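PDB 5GZS: GGDEF family protein from Vibrio cholerae, which is the diguanylate cyclase CdgH, whose periplasmic portion binds arginine and probably relays that signal to cyclic di-GMP synthesis by its GGDEF domain. Local coordinates for residues 76-81 against 197-202; 142-147 against 205-210; 346-351 against 406-411. All blocks are in the same frame, centred on the assembly; numbering follows the deposited sequence.

Following the chain from the N terminus, residues 76-81 meet 197-202 on the long helix 189-218, which closes a loop of 115 residues and makes interaction 1. Interaction 2 starts within that loop, at 142-147, and ends beyond it, at 205-210 on the same helix, so the two contacts cross. Their centres lie about 10 Å apart, and Tyr-202 OH probably hydrogen-bonds Lys-145 NZ between them. Together they tie helix 189-218 to the arginine-binding part of the fold. Interaction 3 follows in series: 346-351 and 406-411 join a helix to an edge strand of another sheet, its centre about 39 Å and 41 Å from the centres of interactions 1 and 2.

Interaction 1 (76-81 against 197-202); sequences IEYTYL and ESIQKY. With ARG (arginine), chain B.
Tyr-78 reaches from the segment just before strand 79-83 to helix 189-218, where it meets Ile-199 with its ring and Gln-200 with its hydroxyl. The side chains of Tyr-78 and Gln-200 cross at about a right angle, and the ring and amide planes stand 56° apart. The phenol donates a hydrogen bond from Tyr-78 OH to Gln-200 OE1 at 2.7 Å. The oxygen lies at the ring's edge, near its plane, whereas the hydroxyl sits well above the plane of the amide, with a C=O...donor angle of 108°. Gln-200 manages this through a chain bent at its second torsion (102°), which turns OE1 to the phenol. On the CD1-CE1 side of the ring, the CG2 methyl of Ile-199 approaches obliquely and lies 3.7 Å from both Tyr-78 CD1 and Tyr-78 CE1. A beta-branched residue suits this place: CG2 meets the ring while the other branch leads away, and Ile-199 also packs on Val-16 of helix 15-28.

The neighbouring Glu-77 turns the other way, into the pocket. Its extended side chain, CG anti to the backbone N, receives the bound arginine at both carboxylate oxygens: the ligand N donates to Glu-77 OE1 and the ligand NH1 to Glu-77 OE2, each at 2.8 Å. Asn-158 holds the backbone around it. One carboxylate thus spans the amino group and guanidinium of a single ligand, a charge match that probably contributes to recognition of arginine, while the adjacent tyrosine, polar only at its tip, joins this wall of the pocket to the helix behind.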
loop_
_atom_site.group_PDB
_atom_site.type_symbol
_atom_site.label_atom_id
_atom_site.label_comp_id
_atom_site.label_asym_id
_atom_site.label_seq_id
_atom_site.Cartn_x
_atom_site.Cartn_y
_atom_site.Cartn_z
ATOM N N ILE A 76 -13.334 14.161 -18.260
ATOM C CA ILE A 76 -12.702 14.231 -16.947
ATOM C C ILE A 76 -12.560 15.691 -16.515
ATOM O O ILE A 76 -12.875 16.613 -17.263
ATOM C CB ILE A 76 -11.294 13.547 -16.905
ATOM C CG1 ILE A 76 -10.280 14.313 -17.757
ATOM C CG2 ILE A 76 -11.370 12.073 -17.289
ATOM C CD1 ILE A 76 -8.948 13.640 -17.847
ATOM N N GLU A 77 -12.084 15.888 -15.297
ATOM C CA GLU A 77 -11.854 17.217 -14.775
ATOM C C GLU A 77 -10.507 17.225 -14.047
ATOM O O GLU A 77 -10.324 16.527 -13.048
ATOM C CB GLU A 77 -13.002 17.613 -13.850
ATOM C CG GLU A 77 -12.922 18.982 -13.226
ATOM C CD GLU A 77 -14.012 19.157 -12.172
ATOM O OE1 GLU A 77 -14.181 18.210 -11.358
ATOM O OE2 GLU A 77 -14.690 20.220 -12.152
ATOM N N TYR A 78 -9.553 17.991 -14.558
ATOM C CA TYR A 78 -8.247 18.070 -13.904
ATOM C C TYR A 78 -8.419 18.710 -12.518
ATOM O O TYR A 78 -9.055 19.766 -12.376
ATOM C CB TYR A 78 -7.255 18.853 -14.757
ATOM C CG TYR A 78 -6.656 18.068 -15.903
ATOM C CD1 TYR A 78 -7.345 17.900 -17.096
ATOM C CD2 TYR A 78 -5.384 17.513 -15.801
ATOM C CE1 TYR A 78 -6.785 17.191 -18.139
ATOM C CE2 TYR A 78 -4.827 16.811 -16.826
ATOM C CZ TYR A 78 -5.520 16.643 -17.989
ATOM O OH TYR A 78 -4.941 15.935 -19.029
ATOM N N THR A 79 -7.865 18.049 -11.505
ATOM C CA THR A 79 -8.098 18.419 -10.123
ATOM C C THR A 79 -6.784 18.485 -9.359
ATOM O O THR A 79 -5.977 17.553 -9.408
ATOM C CB THR A 79 -9.060 17.430 -9.435
ATOM O OG1 THR A 79 -10.355 17.524 -10.053
ATOM C CG2 THR A 79 -9.196 17.744 -7.930
ATOM N N TYR A 80 -6.568 19.601 -8.663
ATOM C CA TYR A 80 -5.250 19.890 -8.101
ATOM C C TYR A 80 -5.300 20.217 -6.612
ATOM O O TYR A 80 -6.290 20.795 -6.101
ATOM C CB TYR A 80 -4.569 21.062 -8.855
ATOM C CG TYR A 80 -4.463 20.893 -10.369
ATOM C CD1 TYR A 80 -5.520 21.280 -11.204
ATOM C CD2 TYR A 80 -3.309 20.391 -10.956
ATOM C CE1 TYR A 80 -5.445 21.145 -12.563
ATOM C CE2 TYR A 80 -3.210 20.254 -12.333
ATOM C CZ TYR A 80 -4.298 20.628 -13.131
ATOM O OH TYR A 80 -4.245 20.492 -14.490
ATOM N N LEU A 81 -4.225 19.826 -5.923
ATOM C CA LEU A 81 -3.891 20.392 -4.621
ATOM C C LEU A 81 -3.054 21.642 -4.871
ATOM O O LEU A 81 -1.933 21.549 -5.394
ATOM C CB LEU A 81 -3.112 19.398 -3.745
ATOM C CG LEU A 81 -2.580 19.969 -2.418
ATOM C CD1 LEU A 81 -3.716 20.431 -1.475
ATOM C CD2 LEU A 81 -1.697 18.954 -1.751
ATOM N N GLU A 197 -6.467 15.908 -25.579
ATOM C CA GLU A 197 -5.175 16.462 -25.866
ATOM C C GLU A 197 -5.123 17.949 -25.602
ATOM O O GLU A 197 -4.122 18.431 -25.055
ATOM C CB GLU A 197 -4.780 16.175 -27.298
ATOM C CG GLU A 197 -4.920 14.749 -27.695
ATOM C CD GLU A 197 -4.697 14.567 -29.156
ATOM O OE1 GLU A 197 -4.296 15.557 -29.799
ATOM O OE2 GLU A 197 -4.942 13.455 -29.660
ATOM N N SER A 198 -6.159 18.702 -25.950
ATOM C CA SER A 198 -5.952 20.157 -25.878
ATOM C C SER A 198 -5.921 20.608 -24.433
ATOM O O SER A 198 -5.121 21.447 -24.081
ATOM C CB SER A 198 -7.003 20.942 -26.697
ATOM O OG SER A 198 -8.301 20.908 -26.137
ATOM N N ILE A 199 -6.757 20.008 -23.588
ATOM C CA ILE A 199 -6.769 20.358 -22.182
ATOM C C ILE A 199 -5.478 19.939 -21.485
ATOM O O ILE A 199 -4.933 20.685 -20.662
ATOM C CB ILE A 199 -7.949 19.715 -21.441
ATOM C CG1 ILE A 199 -9.255 20.108 -22.098
ATOM C CG2 ILE A 199 -7.944 20.139 -19.989
ATOM C CD1 ILE A 199 -9.356 21.598 -22.398
ATOM N N GLN A 200 -5.000 18.738 -21.806
ATOM C CA GLN A 200 -3.728 18.264 -21.235
ATOM C C GLN A 200 -2.593 19.216 -21.609
ATOM O O GLN A 200 -1.819 19.651 -20.761
ATOM C CB GLN A 200 -3.424 16.858 -21.723
ATOM C CG GLN A 200 -2.026 16.410 -21.486
ATOM C CD GLN A 200 -1.923 15.483 -20.316
ATOM O OE1 GLN A 200 -2.234 15.847 -19.179
ATOM N NE2 GLN A 200 -1.521 14.243 -20.592
ATOM N N LYS A 201 -2.546 19.568 -22.887
ATOM C CA LYS A 201 -1.574 20.495 -23.423
ATOM C C LYS A 201 -1.709 21.830 -22.716
ATOM O O LYS A 201 -0.714 22.488 -22.391
ATOM C CB LYS A 201 -1.779 20.642 -24.952
ATOM C CG LYS A 201 -0.896 21.681 -25.662
ATOM C CD LYS A 201 0.585 21.479 -25.316
ATOM C CE LYS A 201 1.528 22.236 -26.254
ATOM N NZ LYS A 201 2.640 22.973 -25.562
ATOM N N TYR A 202 -2.958 22.219 -22.461
ATOM C CA TYR A 202 -3.226 23.531 -21.929
ATOM C C TYR A 202 -2.688 23.618 -20.535
ATOM O O TYR A 202 -1.960 24.541 -20.237
ATOM C CB TYR A 202 -4.711 23.843 -21.965
ATOM C CG TYR A 202 -5.082 25.190 -21.382
ATOM C CD1 TYR A 202 -5.287 25.350 -20.013
ATOM C CD2 TYR A 202 -5.250 26.299 -22.201
ATOM C CE1 TYR A 202 -5.637 26.576 -19.477
ATOM C CE2 TYR A 202 -5.597 27.541 -21.667
ATOM C CZ TYR A 202 -5.795 27.664 -20.312
ATOM O OH TYR A 202 -6.153 28.875 -19.792
HETATM N N ARG B . -16.824 18.408 -10.623
HETATM C CA ARG B . -16.879 18.682 -9.195
HETATM C C ARG B . -18.311 18.952 -8.750
HETATM O O ARG B . -18.665 18.777 -7.585
HETATM C CB ARG B . -15.987 19.861 -8.849
HETATM C CG ARG B . -16.421 21.172 -9.475
HETATM C CD ARG B . -15.286 22.164 -9.336
HETATM N NE ARG B . -15.646 23.479 -9.819
HETATM C CZ ARG B . -15.744 23.796 -11.103
HETATM N NH1 ARG B . -15.521 22.881 -12.041
HETATM N NH2 ARG B . -16.082 25.029 -11.442
HETATM O OXT ARG B . -19.150 19.353 -9.548
#

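Interaction 2 (142-147 against 205-210); sequences NQLKPM and DIRKQA. With ARG (arginine), chain B.
Ile-206 of helix 189-218 faces the short helix 144-149 and divides its two branches between Leu-144 and Lys-145. With CG1 anti to the carbonyl carbon (chi1 -71°) and the chain extended to CD1, the longer branch ends against the base of Lys-145, where Ile-206 CD1 lies 3.5 Å from Lys-145 CB. The other branch, Ile-206 CG2, meets Leu-144 CG at 4.0 Å, the two side chains lying alongside and running opposite ways. Leucine fits here because, with CG anti to the backbone N (chi1 -170°), its CG meets Ile-206 while the CD2 methyl reaches Arg-207 CD at 4.2 Å; the side chain also rests on Tyr-80 and Tyr-82 of strand 79-83.

Both long polar chains contribute their aliphatic parts and send their charges elsewhere. Lys-145 runs straight through its first two torsions and bends at the third (-99°), which keeps CE 3.9 Å from Ile-206 CD1 and carries NZ to the hydroxyl of Tyr-202. Arg-207 also bends at its third torsion, and its NH1 hydrogen-bonds Gln-203 OE1 on its own helix.

Asn-142, in the same segment as Leu-144, lines the arginine pocket; its OD1 lies 3.6 Å from the ligand NH1, while ND2 bonds to Glu-11 O. The arrangement is a helix-on-helix apolar contact in an arginine-binding domain of the family 3 solute-binding protein type, joining a pocket-lining segment to the long helix 189-218.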
loop_
_atom_site.group_PDB
_atom_site.type_symbol
_atom_site.label_atom_id
_atom_site.label_comp_id
_atom_site.label_asym_id
_atom_site.label_seq_id
_atom_site.Cartn_x
_atom_site.Cartn_y
_atom_site.Cartn_z
ATOM N N ASN A 142 -10.030 25.288 -13.296
ATOM C CA ASN A 142 -10.452 26.700 -13.258
ATOM C C ASN A 142 -9.515 27.613 -12.472
ATOM O O ASN A 142 -9.332 28.792 -12.801
ATOM C CB ASN A 142 -11.845 26.800 -12.663
ATOM C CG ASN A 142 -12.846 25.935 -13.398
ATOM O OD1 ASN A 142 -12.755 24.702 -13.378
ATOM N ND2 ASN A 142 -13.803 26.573 -14.057
ATOM N N GLN A 143 -8.914 27.062 -11.432
ATOM C CA GLN A 143 -8.063 27.854 -10.567
ATOM C C GLN A 143 -6.595 27.833 -10.978
ATOM O O GLN A 143 -5.809 28.635 -10.483
ATOM C CB GLN A 143 -8.192 27.369 -9.130
ATOM C CG GLN A 143 -9.616 27.321 -8.607
ATOM C CD GLN A 143 -10.304 28.678 -8.625
ATOM O OE1 GLN A 143 -9.648 29.719 -8.540
ATOM N NE2 GLN A 143 -11.643 28.672 -8.705
ATOM N N LEU A 144 -6.230 26.946 -11.899
ATOM C CA LEU A 144 -4.823 26.698 -12.186
ATOM C C LEU A 144 -4.047 27.948 -12.609
ATOM O O LEU A 144 -3.050 28.327 -11.965
ATOM C CB LEU A 144 -4.682 25.624 -13.267
ATOM C CG LEU A 144 -3.237 25.139 -13.428
ATOM C CD1 LEU A 144 -2.735 24.596 -12.102
ATOM C CD2 LEU A 144 -3.126 24.072 -14.503
ATOM N N LYS A 145 -4.490 28.575 -13.697
ATOM C CA LYS A 145 -3.788 29.734 -14.236
ATOM C C LYS A 145 -3.747 30.893 -13.200
ATOM O O LYS A 145 -2.666 31.377 -12.880
ATOM C CB LYS A 145 -4.414 30.153 -15.575
ATOM C CG LYS A 145 -3.740 31.328 -16.285
ATOM C CD LYS A 145 -4.428 31.638 -17.618
ATOM C CE LYS A 145 -3.629 31.020 -18.740
ATOM N NZ LYS A 145 -4.374 30.746 -20.008
ATOM N N PRO A 146 -4.896 31.301 -12.628
ATOM C CA PRO A 146 -4.752 32.396 -11.656
ATOM C C PRO A 146 -3.954 32.002 -10.419
ATOM O O PRO A 146 -3.213 32.831 -9.888
ATOM C CB PRO A 146 -6.199 32.739 -11.280
ATOM C CG PRO A 146 -6.997 31.508 -11.641
ATOM C CD PRO A 146 -6.308 30.917 -12.833
HETATM N N MSE A 147 -4.079 30.756 -9.978
HETATM C CA MSE A 147 -3.372 30.320 -8.774
HETATM C C MSE A 147 -1.853 30.272 -8.979
HETATM O O MSE A 147 -1.110 30.770 -8.150
HETATM C CB MSE A 147 -3.889 28.954 -8.311
HETATM C CG MSE A 147 -3.834 28.713 -6.824
HETATM SE SE MSE A 147 -4.920 29.958 -5.817
HETATM C CE MSE A 147 -6.317 28.766 -5.142
ATOM N N ASP A 205 1.232 23.155 -20.035
ATOM C CA ASP A 205 1.942 24.378 -20.415
ATOM C C ASP A 205 1.996 25.429 -19.299
ATOM O O ASP A 205 3.055 26.023 -19.050
ATOM C CB ASP A 205 1.304 24.979 -21.650
ATOM C CG ASP A 205 1.779 24.324 -22.927
ATOM O OD1 ASP A 205 2.560 23.359 -22.858
ATOM O OD2 ASP A 205 1.363 24.776 -24.013
ATOM N N ILE A 206 0.873 25.658 -18.626
ATOM C CA ILE A 206 0.833 26.555 -17.467
ATOM C C ILE A 206 1.777 26.093 -16.383
ATOM O O ILE A 206 2.499 26.906 -15.777
ATOM C CB ILE A 206 -0.578 26.647 -16.848
ATOM C CG1 ILE A 206 -1.518 27.410 -17.766
ATOM C CG2 ILE A 206 -0.550 27.292 -15.424
ATOM C CD1 ILE A 206 -2.927 27.465 -17.212
ATOM N N ARG A 207 1.759 24.789 -16.118
ATOM C CA ARG A 207 2.664 24.237 -15.097
ATOM C C ARG A 207 4.142 24.274 -15.520
ATOM O O ARG A 207 4.986 24.567 -14.699
ATOM C CB ARG A 207 2.230 22.836 -14.726
ATOM C CG ARG A 207 0.975 22.922 -13.873
ATOM C CD ARG A 207 0.198 21.624 -13.917
ATOM N NE ARG A 207 0.839 20.599 -13.113
ATOM C CZ ARG A 207 0.809 19.312 -13.404
ATOM N NH1 ARG A 207 0.155 18.887 -14.471
ATOM N NH2 ARG A 207 1.413 18.452 -12.607
ATOM N N LYS A 208 4.442 24.065 -16.795
ATOM C CA LYS A 208 5.812 24.229 -17.261
ATOM C C LYS A 208 6.315 25.663 -17.087
ATOM O O LYS A 208 7.451 25.906 -16.690
ATOM C CB LYS A 208 5.922 23.840 -18.729
ATOM C CG LYS A 208 5.969 22.345 -18.954
ATOM C CD LYS A 208 5.805 22.045 -20.430
ATOM C CE LYS A 208 6.093 20.581 -20.757
ATOM N NZ LYS A 208 5.735 20.394 -22.183
ATOM N N GLN A 209 5.456 26.613 -17.446
ATOM C CA GLN A 209 5.809 28.025 -17.415
ATOM C C GLN A 209 6.155 28.457 -16.001
ATOM O O GLN A 209 7.124 29.183 -15.780
ATOM C CB GLN A 209 4.660 28.876 -17.959
ATOM C CG GLN A 209 4.942 30.371 -17.962
ATOM C CD GLN A 209 3.832 31.173 -17.310
ATOM O OE1 GLN A 209 3.181 30.709 -16.376
ATOM N NE2 GLN A 209 3.612 32.387 -17.804
ATOM N N ALA A 210 5.356 28.002 -15.043
ATOM C CA ALA A 210 5.599 28.325 -13.629
ATOM C C ALA A 210 6.952 27.733 -13.242
ATOM O O ALA A 210 7.800 28.428 -12.696
ATOM C CB ALA A 210 4.504 27.797 -12.741
HETATM N N ARG B . -16.824 18.408 -10.623
HETATM C CA ARG B . -16.879 18.682 -9.195
HETATM C C ARG B . -18.311 18.952 -8.750
HETATM O O ARG B . -18.665 18.777 -7.585
HETATM C CB ARG B . -15.987 19.861 -8.849
HETATM C CG ARG B . -16.421 21.172 -9.475
HETATM C CD ARG B . -15.286 22.164 -9.336
HETATM N NE ARG B . -15.646 23.479 -9.819
HETATM C CZ ARG B . -15.744 23.796 -11.103
HETATM N NH1 ARG B . -15.521 22.881 -12.041
HETATM N NH2 ARG B . -16.082 25.029 -11.442
HETATM O OXT ARG B . -19.150 19.353 -9.548
#

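Interaction 3 (346-351 against 406-411); sequences EELLQQ and GSFYQY
Helix 344-352 passes beside the end of strand 399-410, the backbones closest at Leu-348 and Tyr-409, whose CA atoms are 9.0 Å apart. That separation is filled by side chains from both segments, and no hydrogen bond crosses it. The strand is weakly bonded here, and Phe-408 and Tyr-409 both have CB directed toward the helix.

Leu-348 is central to the contact. Its CG stands anti to the backbone N (chi1 176°), which directs both methyls at Tyr-409, with CD2 also reaching Phe-408. Leu-348 CD1 sits over the Tyr-409 ring, 4.0 Å from the centroid and 10° off the normal, a well-centred CH-pi contact. The other methyl, Leu-348 CD2, reaches Tyr-409 CG at 3.9 Å and Phe-408 CE2 at 4.0 Å. Phe-408 CE2 is also met by Leu-349 CD2 at 4.2 Å, the two side chains crossing at about a right angle. A branched leucine suits position 348 because one methyl can lie over the Tyr-409 face while the other fits between Tyr-409 and Phe-408.

Leu-349 and Phe-408 both also touch Val-380 of strand 378-382. A helix laid on a mixed sheet whose edge strand runs antiparallel to its neighbour is the alpha/beta build of a periplasmic-binding-protein lobe, consistent with the second family 3 region of this chain.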
loop_
_atom_site.group_PDB
_atom_site.type_symbol
_atom_site.label_atom_id
_atom_site.label_comp_id
_atom_site.label_asym_id
_atom_site.label_seq_id
_atom_site.Cartn_x
_atom_site.Cartn_y
_atom_site.Cartn_z
ATOM N N GLU A 346 23.618 -4.548 2.173
ATOM C CA GLU A 346 24.387 -4.939 3.351
ATOM C C GLU A 346 23.962 -4.068 4.518
ATOM O O GLU A 346 23.727 -4.545 5.632
ATOM C CB GLU A 346 25.881 -4.827 3.099
ATOM C CG GLU A 346 26.759 -5.237 4.281
ATOM C CD GLU A 346 28.241 -5.053 3.970
ATOM O OE1 GLU A 346 28.564 -4.178 3.126
ATOM O OE2 GLU A 346 29.072 -5.802 4.529
ATOM N N GLU A 347 23.825 -2.786 4.244
ATOM C CA GLU A 347 23.369 -1.867 5.252
ATOM C C GLU A 347 21.982 -2.283 5.712
ATOM O O GLU A 347 21.735 -2.379 6.915
ATOM C CB GLU A 347 23.393 -0.457 4.687
ATOM C CG GLU A 347 22.602 0.601 5.414
ATOM C CD GLU A 347 22.792 1.948 4.724
ATOM O OE1 GLU A 347 21.859 2.778 4.743
ATOM O OE2 GLU A 347 23.889 2.162 4.150
ATOM N N LEU A 348 21.097 -2.573 4.761
ATOM C CA LEU A 348 19.714 -2.902 5.090
ATOM C C LEU A 348 19.643 -4.053 6.085
ATOM O O LEU A 348 18.931 -3.988 7.089
ATOM C CB LEU A 348 18.927 -3.258 3.826
ATOM C CG LEU A 348 17.478 -3.725 4.033
ATOM C CD1 LEU A 348 16.725 -2.802 5.001
ATOM C CD2 LEU A 348 16.744 -3.775 2.673
ATOM N N LEU A 349 20.407 -5.102 5.814
ATOM C CA LEU A 349 20.334 -6.274 6.647
ATOM C C LEU A 349 20.946 -5.973 7.992
ATOM O O LEU A 349 20.477 -6.478 9.017
ATOM C CB LEU A 349 21.012 -7.463 5.977
ATOM C CG LEU A 349 20.193 -8.017 4.807
ATOM C CD1 LEU A 349 20.612 -9.441 4.539
ATOM C CD2 LEU A 349 18.715 -7.953 5.096
ATOM N N GLN A 350 21.969 -5.132 8.004
ATOM C CA GLN A 350 22.591 -4.781 9.273
ATOM C C GLN A 350 21.606 -4.044 10.201
ATOM O O GLN A 350 21.698 -4.185 11.423
ATOM C CB GLN A 350 23.848 -3.955 9.039
ATOM C CG GLN A 350 25.054 -4.785 8.618
ATOM C CD GLN A 350 26.210 -3.924 8.148
ATOM O OE1 GLN A 350 26.001 -2.867 7.565
ATOM N NE2 GLN A 350 27.434 -4.378 8.390
ATOM N N GLN A 351 20.663 -3.280 9.631
ATOM C CA GLN A 351 19.584 -2.714 10.443
ATOM C C GLN A 351 18.657 -3.887 10.754
ATOM O O GLN A 351 18.523 -4.287 11.912
ATOM C CB GLN A 351 18.834 -1.570 9.734
ATOM C CG GLN A 351 18.267 -0.443 10.645
ATOM C CD GLN A 351 17.164 -0.862 11.647
ATOM O OE1 GLN A 351 16.690 -1.997 11.624
ATOM N NE2 GLN A 351 16.756 0.073 12.529
ATOM N N GLY A 406 8.800 -13.128 0.128
ATOM C CA GLY A 406 8.479 -12.047 -0.763
ATOM C C GLY A 406 9.254 -10.773 -0.516
ATOM O O GLY A 406 10.304 -10.740 0.062
ATOM N N SER A 407 8.685 -9.698 -0.989
ATOM C CA SER A 407 9.232 -8.362 -0.826
ATOM C C SER A 407 9.307 -8.106 0.648
ATOM O O SER A 407 8.295 -7.844 1.283
ATOM C CB SER A 407 8.374 -7.295 -1.494
ATOM O OG SER A 407 8.395 -7.426 -2.903
ATOM N N PHE A 408 10.502 -8.217 1.200
ATOM C CA PHE A 408 10.691 -7.981 2.612
ATOM C C PHE A 408 11.017 -6.529 2.892
ATOM O O PHE A 408 11.141 -6.151 4.052
ATOM C CB PHE A 408 11.800 -8.876 3.157
ATOM C CG PHE A 408 13.158 -8.569 2.597
ATOM C CD1 PHE A 408 13.556 -9.095 1.371
ATOM C CD2 PHE A 408 14.035 -7.765 3.295
ATOM C CE1 PHE A 408 14.797 -8.822 0.853
ATOM C CE2 PHE A 408 15.287 -7.481 2.791
ATOM C CZ PHE A 408 15.675 -8.016 1.563
ATOM N N TYR A 409 11.166 -5.724 1.836
ATOM C CA TYR A 409 11.416 -4.278 1.985
ATOM C C TYR A 409 11.216 -3.457 0.703
ATOM O O TYR A 409 11.597 -3.871 -0.395
ATOM C CB TYR A 409 12.828 -4.032 2.505
ATOM C CG TYR A 409 13.018 -2.669 3.128
ATOM C CD1 TYR A 409 12.763 -2.466 4.478
ATOM C CD2 TYR A 409 13.467 -1.583 2.371
ATOM C CE1 TYR A 409 12.943 -1.221 5.065
ATOM C CE2 TYR A 409 13.647 -0.319 2.946
ATOM C CZ TYR A 409 13.378 -0.149 4.300
ATOM O OH TYR A 409 13.542 1.082 4.903
ATOM N N GLN A 410 10.618 -2.280 0.859
ATOM C CA GLN A 410 10.527 -1.329 -0.230
ATOM C C GLN A 410 11.386 -0.083 0.058
ATOM O O GLN A 410 11.161 0.620 1.047
ATOM C CB GLN A 410 9.075 -0.928 -0.471
ATOM C CG GLN A 410 8.922 0.026 -1.654
ATOM C CD GLN A 410 7.477 0.292 -2.017
ATOM O OE1 GLN A 410 6.762 -0.596 -2.505
ATOM N NE2 GLN A 410 7.031 1.526 -1.772
ATOM N N TYR A 411 12.366 0.191 -0.804
ATOM C CA TYR A 411 13.232 1.355 -0.613
ATOM C C TYR A 411 13.108 2.379 -1.752
ATOM O O TYR A 411 12.223 2.284 -2.609
ATOM C CB TYR A 411 14.693 0.912 -0.428
ATOM C CG TYR A 411 15.336 0.168 -1.582
ATOM C CD1 TYR A 411 15.088 -1.180 -1.788
ATOM C CD2 TYR A 411 16.224 0.805 -2.450
ATOM C CE1 TYR A 411 15.687 -1.869 -2.836
ATOM C CE2 TYR A 411 16.820 0.118 -3.498
ATOM C CZ TYR A 411 16.551 -1.217 -3.679
ATOM O OH TYR A 411 17.129 -1.913 -4.710
#